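Local coordinates for protein sarcosine oxidase (Pyrococcus horikoshii, PDB 1Y56) that probably oxidises L-proline as the beta subunit of L-proline dehydrogenase, binding FAD in a Rossmann-type fold and also contacting FMN, at residues B[6-11]-B[29-34]; B[222-227]-B[275-280]; B[60-65]-B[358-363]; B[127-132]-B[289-294]. All blocks are in the same frame, centred on the assembly; numbering follows the deposited sequence.

Contact 1: B[6-11]-B[29-34]. With FAD (flavin-adenine dinucleotide), chain I.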
# COMPACT_ATOMS: atom_id res chain seq x y z
N SER B 6 35.56 9.01 -36.67
CA SER B 6 36.85 8.52 -36.19
C SER B 6 37.41 7.48 -37.16
O SER B 6 36.71 6.55 -37.56
CB SER B 6 36.75 7.94 -34.78
OG SER B 6 38.02 7.55 -34.28
N GLU B 7 38.67 7.65 -37.54
CA GLU B 7 39.35 6.77 -38.48
C GLU B 7 39.24 5.33 -37.99
O GLU B 7 38.79 4.44 -38.73
CB GLU B 7 40.81 7.22 -38.64
CG GLU B 7 41.75 6.26 -39.39
CD GLU B 7 41.71 6.40 -40.91
OE1 GLU B 7 40.93 7.24 -41.42
OE2 GLU B 7 42.47 5.67 -41.60
N ILE B 8 39.62 5.11 -36.73
CA ILE B 8 39.57 3.81 -36.07
C ILE B 8 38.77 3.87 -34.77
O ILE B 8 38.94 4.80 -33.96
CB ILE B 8 40.99 3.29 -35.75
CG1 ILE B 8 41.86 3.28 -37.00
CG2 ILE B 8 40.93 1.89 -35.15
CD1 ILE B 8 43.33 3.07 -36.71
N VAL B 9 37.90 2.88 -34.56
CA VAL B 9 37.16 2.73 -33.31
C VAL B 9 37.52 1.40 -32.66
O VAL B 9 37.22 0.35 -33.23
CB VAL B 9 35.64 2.79 -33.56
CG1 VAL B 9 34.87 2.31 -32.34
CG2 VAL B 9 35.20 4.19 -33.97
N VAL B 10 38.16 1.44 -31.50
CA VAL B 10 38.41 0.22 -30.71
C VAL B 10 37.28 0.05 -29.71
O VAL B 10 36.98 0.96 -28.94
CB VAL B 10 39.79 0.25 -29.94
CG1 VAL B 10 39.85 -0.82 -28.84
CG2 VAL B 10 40.94 0.05 -30.90
N ILE B 11 36.64 -1.12 -29.72
CA ILE B 11 35.58 -1.39 -28.76
C ILE B 11 36.14 -2.15 -27.57
O ILE B 11 36.76 -3.21 -27.74
CB ILE B 11 34.39 -2.14 -29.37
CG1 ILE B 11 33.84 -1.39 -30.58
CG2 ILE B 11 33.29 -2.27 -28.35
CD1 ILE B 11 32.87 -2.19 -31.42
N GLU B 29 48.18 7.57 -35.86
CA GLU B 29 46.80 7.28 -36.27
C GLU B 29 45.77 7.85 -35.30
O GLU B 29 46.08 8.07 -34.14
CB GLU B 29 46.60 5.77 -36.41
CG GLU B 29 47.40 5.15 -37.56
CD GLU B 29 47.17 5.84 -38.91
OE1 GLU B 29 47.28 5.17 -39.95
OE2 GLU B 29 46.86 7.06 -38.93
N GLU B 30 44.55 8.09 -35.78
CA GLU B 30 43.50 8.60 -34.88
C GLU B 30 42.50 7.52 -34.44
O GLU B 30 41.79 6.93 -35.26
CB GLU B 30 42.81 9.84 -35.44
CG GLU B 30 41.95 9.62 -36.64
CD GLU B 30 40.72 10.51 -36.63
OE1 GLU B 30 40.74 11.56 -35.96
OE2 GLU B 30 39.71 10.16 -37.28
N VAL B 31 42.46 7.30 -33.13
CA VAL B 31 41.74 6.18 -32.53
C VAL B 31 40.83 6.70 -31.47
O VAL B 31 41.23 7.57 -30.68
CB VAL B 31 42.69 5.25 -31.75
CG1 VAL B 31 42.19 3.82 -31.79
CG2 VAL B 31 44.12 5.35 -32.27
N THR B 32 39.61 6.18 -31.43
CA THR B 32 38.81 6.36 -30.22
C THR B 32 38.34 5.02 -29.67
O THR B 32 37.81 4.19 -30.42
CB THR B 32 37.64 7.39 -30.38
OG1 THR B 32 36.37 6.73 -30.37
CG2 THR B 32 37.80 8.23 -31.64
N VAL B 33 38.60 4.79 -28.38
CA VAL B 33 38.07 3.60 -27.71
C VAL B 33 36.72 3.89 -27.08
O VAL B 33 36.46 5.01 -26.61
CB VAL B 33 39.02 2.96 -26.64
CG1 VAL B 33 40.47 3.16 -27.00
CG2 VAL B 33 38.72 3.47 -25.25
N ILE B 34 35.88 2.86 -27.10
CA ILE B 34 34.52 2.94 -26.60
C ILE B 34 34.35 1.86 -25.53
O ILE B 34 34.36 0.67 -25.82
CB ILE B 34 33.50 2.75 -27.75
CG1 ILE B 34 33.73 3.80 -28.84
CG2 ILE B 34 32.07 2.83 -27.22
CD1 ILE B 34 32.81 3.66 -30.05
PA FAD I . 38.54 -6.83 -20.52
O1A FAD I . 37.32 -7.55 -20.04
O2A FAD I . 39.53 -6.32 -19.49
O5B FAD I . 38.08 -5.64 -21.50
C5B FAD I . 36.92 -5.76 -22.30
C4B FAD I . 36.12 -4.49 -22.09
O4B FAD I . 35.14 -4.38 -23.11
C3B FAD I . 35.38 -4.46 -20.75
O3B FAD I . 35.91 -3.41 -19.93
C2B FAD I . 33.93 -4.22 -21.13
O2B FAD I . 33.29 -3.19 -20.39
C1B FAD I . 34.01 -3.72 -22.55
N9A FAD I . 32.77 -3.99 -23.30
C8A FAD I . 32.06 -5.14 -23.36
N7A FAD I . 30.98 -4.93 -24.14
C5A FAD I . 31.01 -3.65 -24.56
C6A FAD I . 30.20 -2.88 -25.39
N6A FAD I . 29.08 -3.41 -25.95
N1A FAD I . 30.53 -1.60 -25.62
C2A FAD I . 31.63 -1.04 -25.08
N3A FAD I . 32.44 -1.76 -24.28
C4A FAD I . 32.15 -3.07 -24.03
N1 FAD I . 45.94 -12.50 -17.39
C2 FAD I . 47.29 -12.46 -17.31
O2 FAD I . 47.94 -12.19 -18.33
N3 FAD I . 47.94 -12.70 -16.16
C4 FAD I . 47.30 -12.99 -15.01
O4 FAD I . 47.93 -13.21 -13.95
C4X FAD I . 45.91 -13.07 -15.02
N5 FAD I . 45.19 -13.36 -13.91
C5X FAD I . 43.83 -13.41 -13.96
C6 FAD I . 43.12 -13.71 -12.79
C7 FAD I . 41.72 -13.76 -12.81
C7M FAD I . 40.97 -14.09 -11.54
C8 FAD I . 41.04 -13.51 -14.01
C8M FAD I . 39.56 -13.56 -14.09
C9 FAD I . 41.74 -13.21 -15.18
C9A FAD I . 43.14 -13.15 -15.17
N10 FAD I . 43.80 -12.86 -16.31
C10 FAD I . 45.21 -12.80 -16.30
C1' FAD I . 43.05 -12.62 -17.54
C2' FAD I . 43.08 -11.16 -17.91
O2' FAD I . 42.30 -10.47 -16.95
C3' FAD I . 42.42 -11.01 -19.27
O3' FAD I . 43.08 -11.86 -20.21
C4' FAD I . 42.51 -9.57 -19.72
O4' FAD I . 41.90 -8.68 -18.77
C5' FAD I . 41.84 -9.39 -21.07
O5' FAD I . 41.79 -7.98 -21.28
P FAD I . 40.71 -7.40 -22.29
O1P FAD I . 40.76 -8.27 -23.52
O2P FAD I . 40.94 -5.92 -22.36
O3P FAD I . 39.35 -7.78 -21.53
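E7 meets E30 at the outer end of a parallel strand pair, the two beta strands of a beta-alpha-beta unit that opens the Rossmann-type FAD-binding fold. E7 N donates to E30 OE2 (2.7 Å), reaching it on the anti side and 31° out of the carboxylate plane. E30 can receive it because its CG sits between the backbone N and the carbonyl carbon (chi1 69°), which folds the carboxylate back over the E7 backbone. At I8 the regular ladder takes over: its N bonds to E30 O (3.2 Å), and its O accepts from T32 N (3.0 Å). I8 CG2 lies against V31 CG1, and both side chains rest on L24 of helix 15-26. V9 uses its peptide groups on the other side, toward strand 196-199, while its CG1 meets I34 CD1 obliquely on the face away from that helix. V10 turns back to the pair, giving its N to T32 O and taking I34 N at its O (2.9 Å); its CG2 packs on V31 CG1 at 4.1 Å. I11 brings the strand to the cofactor. Its CG2 stands 3.9 Å from C2A of the FAD adenine, and I34 O approaches the same C2A to 3.3 Å.

Contact 2: B[222-227]-B[275-280]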
# COMPACT_ATOMS: atom_id res chain seq x y z
N PRO B 222 32.55 -16.99 -21.82
CA PRO B 222 32.97 -16.51 -20.50
C PRO B 222 32.90 -17.62 -19.46
O PRO B 222 31.87 -18.29 -19.34
CB PRO B 222 31.96 -15.41 -20.19
CG PRO B 222 30.74 -15.81 -20.91
CD PRO B 222 31.18 -16.53 -22.16
N TYR B 223 34.00 -17.83 -18.74
CA TYR B 223 34.04 -18.79 -17.64
C TYR B 223 34.40 -18.12 -16.35
O TYR B 223 35.20 -17.18 -16.32
CB TYR B 223 35.07 -19.88 -17.89
CG TYR B 223 34.60 -20.93 -18.86
CD1 TYR B 223 34.08 -22.14 -18.41
CD2 TYR B 223 34.67 -20.69 -20.24
CE1 TYR B 223 33.65 -23.11 -19.31
CE2 TYR B 223 34.25 -21.64 -21.15
CZ TYR B 223 33.74 -22.85 -20.68
OH TYR B 223 33.31 -23.78 -21.59
N LYS B 224 33.82 -18.62 -15.28
CA LYS B 224 34.07 -18.07 -13.98
C LYS B 224 35.33 -18.66 -13.40
O LYS B 224 35.37 -19.84 -13.09
CB LYS B 224 32.89 -18.33 -13.06
CG LYS B 224 32.92 -17.47 -11.81
CD LYS B 224 31.57 -17.40 -11.14
CE LYS B 224 31.34 -18.55 -10.16
NZ LYS B 224 30.11 -18.27 -9.38
N HIS B 225 36.37 -17.82 -13.28
CA HIS B 225 37.55 -18.13 -12.45
C HIS B 225 37.55 -17.27 -11.19
O HIS B 225 36.85 -16.26 -11.13
CB HIS B 225 38.85 -18.03 -13.25
CG HIS B 225 39.10 -19.24 -14.11
ND1 HIS B 225 38.41 -19.47 -15.29
CD2 HIS B 225 39.93 -20.30 -13.94
CE1 HIS B 225 38.82 -20.62 -15.82
NE2 HIS B 225 39.74 -21.14 -15.02
N GLN B 226 38.29 -17.70 -10.17
CA GLN B 226 38.25 -17.03 -8.88
C GLN B 226 39.62 -16.74 -8.27
O GLN B 226 40.63 -17.34 -8.66
CB GLN B 226 37.38 -17.81 -7.88
CG GLN B 226 35.89 -17.84 -8.23
CD GLN B 226 35.06 -18.55 -7.17
OE1 GLN B 226 34.87 -18.03 -6.07
NE2 GLN B 226 34.57 -19.74 -7.50
N ALA B 227 39.67 -15.80 -7.34
CA ALA B 227 40.91 -15.48 -6.64
C ALA B 227 40.68 -15.22 -5.16
O ALA B 227 39.56 -14.95 -4.73
CB ALA B 227 41.64 -14.31 -7.32
N THR B 275 30.44 -13.44 -8.40
CA THR B 275 30.07 -14.03 -7.07
C THR B 275 30.84 -15.32 -6.71
O THR B 275 30.65 -16.39 -7.31
CB THR B 275 28.50 -14.23 -6.83
OG1 THR B 275 28.05 -15.40 -7.50
CG2 THR B 275 27.67 -13.00 -7.29
N PRO B 276 31.73 -15.21 -5.72
CA PRO B 276 32.57 -16.32 -5.31
C PRO B 276 31.81 -17.48 -4.67
O PRO B 276 30.66 -17.32 -4.27
CB PRO B 276 33.53 -15.67 -4.31
CG PRO B 276 32.87 -14.44 -3.87
CD PRO B 276 32.04 -13.97 -4.98
N THR B 277 32.45 -18.63 -4.58
CA THR B 277 31.80 -19.82 -4.05
C THR B 277 32.57 -20.40 -2.86
O THR B 277 33.79 -20.35 -2.82
CB THR B 277 31.62 -20.89 -5.17
OG1 THR B 277 32.84 -21.63 -5.36
CG2 THR B 277 31.22 -20.23 -6.48
N TYR B 278 31.84 -20.98 -1.90
CA TYR B 278 32.43 -21.70 -0.75
C TYR B 278 33.40 -22.82 -1.13
O TYR B 278 34.39 -23.05 -0.41
CB TYR B 278 31.33 -22.28 0.15
CG TYR B 278 31.82 -23.18 1.26
CD1 TYR B 278 32.48 -22.66 2.37
CD2 TYR B 278 31.63 -24.57 1.20
CE1 TYR B 278 32.93 -23.49 3.39
CE2 TYR B 278 32.07 -25.41 2.21
CZ TYR B 278 32.72 -24.86 3.31
OH TYR B 278 33.16 -25.69 4.32
N GLU B 279 33.23 -23.40 -2.35
CA GLU B 279 33.90 -24.63 -2.71
C GLU B 279 35.34 -24.18 -3.10
O GLU B 279 36.33 -24.82 -2.71
CB GLU B 279 33.26 -25.29 -3.95
CG GLU B 279 31.74 -24.96 -4.11
CD GLU B 279 30.92 -25.71 -3.06
OE1 GLU B 279 30.69 -25.16 -1.95
OE2 GLU B 279 30.53 -26.89 -3.32
N PHE B 280 35.40 -23.07 -3.86
CA PHE B 280 36.66 -22.42 -4.16
C PHE B 280 37.41 -22.03 -2.90
O PHE B 280 38.63 -22.20 -2.85
CB PHE B 280 36.48 -21.17 -5.03
CG PHE B 280 37.71 -20.32 -5.11
CD1 PHE B 280 38.80 -20.71 -5.87
CD2 PHE B 280 37.78 -19.13 -4.39
CE1 PHE B 280 39.95 -19.92 -5.93
CE2 PHE B 280 38.93 -18.34 -4.44
CZ PHE B 280 40.02 -18.74 -5.21
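Q226 on strand 221-230 reaches across to T277, the N-cap residue of helix 278-291, and its amide grips that helix start twice. OE1 accepts from T277 N at 2.9 Å, with the donor tilted 25° from the amide carbonyl plane, while NE2 gives a weak bond to T277 OG1. The same OG1 takes F280 N in an equally weak capping bond, so one hydroxyl joins strand and helix. Packing is tightest just beneath: Q226 CB stands over the centre of the F280 ring, 3.5 Å from the centroid and 3° off the normal, a CH-pi contact. F280 CE2 also comes within 3.5 Å of O of A227, whose own side chain lies close to FAD. An alanine in place of F280 would probably leave Q226 CB without its aromatic floor and its amide freer to swing from the N-cap. The other end is looser and more polar. T275 is exposed, packs on a basic side chain of another protein chain and bonds to D273 through OG1. K224, its chain bent at chi3 (87°), shares its ammonium among D273, L274 O and, across the contact, T275 O, which NZ meets at 2.8 Å.

Contact 3: B[60-65]-B[358-363]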
# COMPACT_ATOMS: atom_id res chain seq x y z
N ASN B 60 53.73 -18.16 -29.17
CA ASN B 60 53.46 -17.59 -27.85
C ASN B 60 54.73 -17.16 -27.14
O ASN B 60 54.75 -16.14 -26.44
CB ASN B 60 52.69 -18.58 -26.97
CG ASN B 60 51.23 -18.71 -27.35
OD1 ASN B 60 50.52 -17.73 -27.55
ND2 ASN B 60 50.76 -19.94 -27.42
N VAL B 61 55.79 -17.93 -27.32
CA VAL B 61 57.07 -17.65 -26.68
C VAL B 61 57.70 -16.40 -27.29
O VAL B 61 58.24 -15.56 -26.56
CB VAL B 61 58.01 -18.86 -26.75
CG1 VAL B 61 59.46 -18.45 -26.50
CG2 VAL B 61 57.56 -19.94 -25.77
N ARG B 62 57.61 -16.27 -28.61
CA ARG B 62 58.14 -15.09 -29.30
C ARG B 62 57.33 -13.85 -28.93
O ARG B 62 57.90 -12.81 -28.60
CB ARG B 62 58.18 -15.26 -30.82
CG ARG B 62 58.62 -16.63 -31.32
CD ARG B 62 59.68 -16.53 -32.41
NE ARG B 62 59.47 -15.40 -33.30
CZ ARG B 62 59.00 -15.50 -34.54
NH1 ARG B 62 58.66 -16.68 -35.04
NH2 ARG B 62 58.84 -14.40 -35.28
N VAL B 63 56.01 -13.97 -28.97
CA VAL B 63 55.12 -12.88 -28.59
C VAL B 63 55.37 -12.40 -27.15
O VAL B 63 55.46 -11.21 -26.89
CB VAL B 63 53.65 -13.29 -28.79
CG1 VAL B 63 52.70 -12.24 -28.23
CG2 VAL B 63 53.36 -13.51 -30.26
N MET B 64 55.50 -13.34 -26.21
CA MET B 64 55.76 -12.99 -24.82
C MET B 64 57.16 -12.44 -24.56
O MET B 64 57.34 -11.54 -23.72
CB MET B 64 55.42 -14.15 -23.88
CG MET B 64 53.92 -14.30 -23.65
SD MET B 64 53.04 -12.72 -23.44
CE MET B 64 53.82 -12.11 -21.93
N LYS B 65 58.16 -12.97 -25.28
CA LYS B 65 59.50 -12.40 -25.25
C LYS B 65 59.39 -10.93 -25.65
O LYS B 65 59.87 -10.03 -24.95
CB LYS B 65 60.44 -13.13 -26.20
CG LYS B 65 61.91 -12.78 -25.98
CD LYS B 65 62.70 -12.63 -27.29
CE LYS B 65 64.16 -13.09 -27.14
NZ LYS B 65 64.95 -12.51 -26.00
N LYS B 358 55.58 -8.12 -37.66
CA LYS B 358 56.87 -8.73 -37.33
C LYS B 358 56.66 -10.12 -36.68
O LYS B 358 57.11 -11.13 -37.23
CB LYS B 358 57.68 -7.77 -36.44
CG LYS B 358 59.19 -7.73 -36.69
CD LYS B 358 59.96 -8.60 -35.68
CE LYS B 358 61.46 -8.22 -35.60
NZ LYS B 358 61.67 -6.76 -35.29
N LEU B 359 55.94 -10.15 -35.55
CA LEU B 359 55.60 -11.39 -34.83
C LEU B 359 54.67 -12.34 -35.62
O LEU B 359 54.02 -11.91 -36.58
CB LEU B 359 54.93 -11.05 -33.48
CG LEU B 359 55.57 -10.54 -32.17
CD1 LEU B 359 56.75 -11.40 -31.65
CD2 LEU B 359 55.94 -9.06 -32.27
N PRO B 360 54.61 -13.62 -35.22
CA PRO B 360 53.77 -14.65 -35.85
C PRO B 360 52.28 -14.57 -35.47
O PRO B 360 51.75 -15.50 -34.85
CB PRO B 360 54.38 -15.95 -35.32
CG PRO B 360 54.87 -15.59 -33.99
CD PRO B 360 55.38 -14.19 -34.10
N VAL B 361 51.61 -13.49 -35.87
CA VAL B 361 50.20 -13.25 -35.54
C VAL B 361 49.27 -14.33 -36.10
O VAL B 361 48.19 -14.54 -35.55
CB VAL B 361 49.74 -11.82 -35.98
CG1 VAL B 361 49.59 -11.72 -37.48
CG2 VAL B 361 48.45 -11.41 -35.29
N GLU B 362 49.70 -15.02 -37.15
CA GLU B 362 48.83 -16.02 -37.80
C GLU B 362 48.50 -17.25 -36.94
O GLU B 362 47.52 -17.95 -37.21
CB GLU B 362 49.33 -16.40 -39.21
CG GLU B 362 50.73 -17.03 -39.29
CD GLU B 362 51.87 -16.02 -39.07
OE1 GLU B 362 52.99 -16.48 -38.72
OE2 GLU B 362 51.65 -14.78 -39.23
N TRP B 363 49.27 -17.48 -35.89
CA TRP B 363 48.96 -18.53 -34.90
C TRP B 363 47.58 -18.31 -34.29
O TRP B 363 46.87 -19.27 -33.97
CB TRP B 363 50.02 -18.54 -33.80
CG TRP B 363 49.91 -19.67 -32.82
CD1 TRP B 363 49.46 -19.60 -31.53
CD2 TRP B 363 50.29 -21.05 -33.04
NE1 TRP B 363 49.53 -20.84 -30.93
CE2 TRP B 363 50.03 -21.74 -31.83
CE3 TRP B 363 50.81 -21.76 -34.12
CZ2 TRP B 363 50.27 -23.11 -31.69
CZ3 TRP B 363 51.05 -23.12 -33.98
CH2 TRP B 363 50.78 -23.78 -32.77
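K358 approaches R62 through its backbone: its O lies at the edge of the guanidinium, near that group's plane, but 4.2 Å from NH2, too far for a hydrogen bond. L359 then inserts its side chain against helix 58-78. With CG anti to its own carbonyl carbon (chi1 -76°), CD1 settles 3.6 Å from R62 O and close to V63 CA, while CG meets V63 CG2 obliquely at 4.2 Å. M347 of helix 337-354 touches both L359 and V63, so this patch joins two helices through one loop. P360 follows as the centre of an inverse gamma turn, closed by a weak bond from V361 N to L359 O. The turn offers the pyrrolidine ring to R62, whose chain bends at chi2 and chi3 to bring the guanidinium flat beneath it: P360 CD lies over one face, offset toward the rim, 3.7 Å from NH2. The charge itself is met on the helix, in a salt bridge from R62 NH1 to E58. An alanine at R62 would probably strip P360 of this cover and leave the E58 carboxylate without its mate. W363 ends the walk, its NE1 standing 3.8 Å from N60 ND2 with the indole and amide planes 85° apart. Both atoms are donors, and ND2 is spent on D57 and N315. Between 60-65 and 358-363 themselves the chemistry implies van der Waals contact, with no hydrogen bond; the polar tie comes one residue later, from Y364 OH to N60 OD1, and R62 is paired with E58.

Contact 4: B[127-132]-B[289-294]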
# COMPACT_ATOMS: atom_id res chain seq x y z
N PRO B 127 61.92 -18.72 0.32
CA PRO B 127 62.34 -19.58 1.42
C PRO B 127 61.24 -20.41 2.09
O PRO B 127 61.54 -21.47 2.62
CB PRO B 127 62.95 -18.59 2.42
CG PRO B 127 63.36 -17.43 1.60
CD PRO B 127 62.32 -17.32 0.53
N LEU B 128 59.99 -19.94 2.05
CA LEU B 128 58.87 -20.63 2.74
C LEU B 128 58.23 -21.80 1.98
O LEU B 128 57.31 -22.45 2.50
CB LEU B 128 57.77 -19.63 3.13
CG LEU B 128 58.06 -18.64 4.25
CD1 LEU B 128 56.86 -17.77 4.47
CD2 LEU B 128 58.40 -19.38 5.51
N LEU B 129 58.71 -22.03 0.76
CA LEU B 129 58.30 -23.18 -0.04
C LEU B 129 58.55 -24.49 0.69
O LEU B 129 59.65 -24.71 1.21
CB LEU B 129 59.13 -23.18 -1.31
CG LEU B 129 58.43 -23.41 -2.63
CD1 LEU B 129 57.13 -22.64 -2.69
CD2 LEU B 129 59.37 -22.96 -3.74
N ASP B 130 57.54 -25.36 0.76
CA ASP B 130 57.76 -26.72 1.26
C ASP B 130 58.37 -27.53 0.14
O ASP B 130 57.77 -27.70 -0.92
CB ASP B 130 56.47 -27.39 1.73
CG ASP B 130 56.68 -28.83 2.19
OD1 ASP B 130 55.69 -29.48 2.59
OD2 ASP B 130 57.83 -29.33 2.17
N ILE B 131 59.58 -28.04 0.38
CA ILE B 131 60.36 -28.61 -0.71
C ILE B 131 60.29 -30.13 -0.76
O ILE B 131 60.77 -30.74 -1.70
CB ILE B 131 61.81 -27.99 -0.73
CG1 ILE B 131 62.09 -27.44 -2.12
CG2 ILE B 131 62.92 -28.93 -0.22
CD1 ILE B 131 60.98 -26.52 -2.61
N SER B 132 59.60 -30.71 0.22
CA SER B 132 59.65 -32.14 0.47
C SER B 132 59.26 -33.05 -0.67
O SER B 132 59.77 -34.16 -0.75
CB SER B 132 58.90 -32.53 1.76
OG SER B 132 57.62 -31.95 1.80
N THR B 289 48.19 -24.25 1.05
CA THR B 289 48.84 -24.66 2.30
C THR B 289 49.65 -25.94 2.13
O THR B 289 50.49 -26.27 2.98
CB THR B 289 47.82 -24.82 3.44
OG1 THR B 289 46.84 -25.80 3.08
CG2 THR B 289 47.13 -23.49 3.73
N LYS B 290 49.39 -26.66 1.04
CA LYS B 290 50.24 -27.77 0.62
C LYS B 290 51.53 -27.22 0.04
O LYS B 290 52.60 -27.78 0.28
CB LYS B 290 49.56 -28.60 -0.48
CG LYS B 290 48.65 -29.69 -0.01
CD LYS B 290 49.42 -30.95 0.37
CE LYS B 290 49.48 -31.14 1.89
NZ LYS B 290 49.36 -32.58 2.19
N ILE B 291 51.41 -26.12 -0.72
CA ILE B 291 52.57 -25.58 -1.45
C ILE B 291 53.45 -24.69 -0.56
O ILE B 291 54.67 -24.86 -0.54
CB ILE B 291 52.24 -24.99 -2.91
CG1 ILE B 291 52.50 -23.51 -3.00
CG2 ILE B 291 50.85 -25.34 -3.45
CD1 ILE B 291 53.89 -23.25 -3.41
N ILE B 292 52.86 -23.75 0.18
CA ILE B 292 53.60 -23.08 1.24
C ILE B 292 52.79 -23.15 2.54
O ILE B 292 51.80 -22.46 2.68
CB ILE B 292 54.15 -21.61 0.87
CG1 ILE B 292 53.47 -20.51 1.65
CG2 ILE B 292 54.11 -21.26 -0.61
CD1 ILE B 292 54.16 -20.17 2.95
N PRO B 293 53.18 -24.06 3.46
CA PRO B 293 52.57 -24.32 4.77
C PRO B 293 52.36 -23.14 5.72
O PRO B 293 51.43 -23.19 6.54
CB PRO B 293 53.56 -25.31 5.41
CG PRO B 293 54.07 -26.05 4.27
CD PRO B 293 54.28 -25.00 3.21
N ALA B 294 53.20 -22.11 5.65
CA ALA B 294 53.05 -20.93 6.51
C ALA B 294 51.69 -20.24 6.31
O ALA B 294 51.10 -19.72 7.26
CB ALA B 294 54.20 -19.95 6.31
O HOH W 1 55.65 -26.28 -2.31
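D130, whose CB packs on P293 CD at 3.6 Å, has its OD2 gripped twice from within its own loop, by S132 N (3.0 Å) and S132 OG (2.7 Å). Both donors come from the same face of the carboxylate, the hydroxyl on the syn side and the amide from above the plane, and the pair probably steadies the negative charge. With CG anti to the backbone N (chi1 178°), the carboxylate extends toward S132, while the D130 and P293 side chains cross at about a right angle. The one sound hydrogen bond across the contact is made by the backbone: D130 N donates to I291 O, at the C-terminal end of helix 278-291, over 3.2 Å and nearly straight (166° at the hydrogen). A water bonded to D130 O also lies near I291 O, but too close in the model for that second bond to be relied on.

Apolar contacts flank this polar centre. L128 lays CB on I292 CD1 (3.7 Å) and CD1 on A294 CB (3.9 Å). L129 sends CD1 the other way, between I291 CD1 and I292 CG2, and joins I291 in packing on L90 of strand 87-91. Beyond L128 and A294 lies another protein chain, which touches both. I292 is the first residue to leave helical geometry and P293 follows it, a common place for proline after a helix. Together these features make a helix C-terminus finished by a neighbouring loop, whose own bend is an Asx turn.

The chain shows how local and distant closures combine. Contact 1 comes first and stands apart: it closes a short loop through helix 15-26 and is complete before any other opens. The remaining three sit one within another. Contact 3 opens at 60-65, contact 4 at 127-132 and contact 2 at 222-227; they then close in reverse order, at 275-280, 289-294 and 358-363, with no crossing. Contacts 2 and 4 use the two ends of helix 278-291, tying its start to strand 221-230 and its finish to the 127-132 loop. Contact 3, about 31 Å from contact 2 centre to centre, brings the C-terminal region back to helix 58-78.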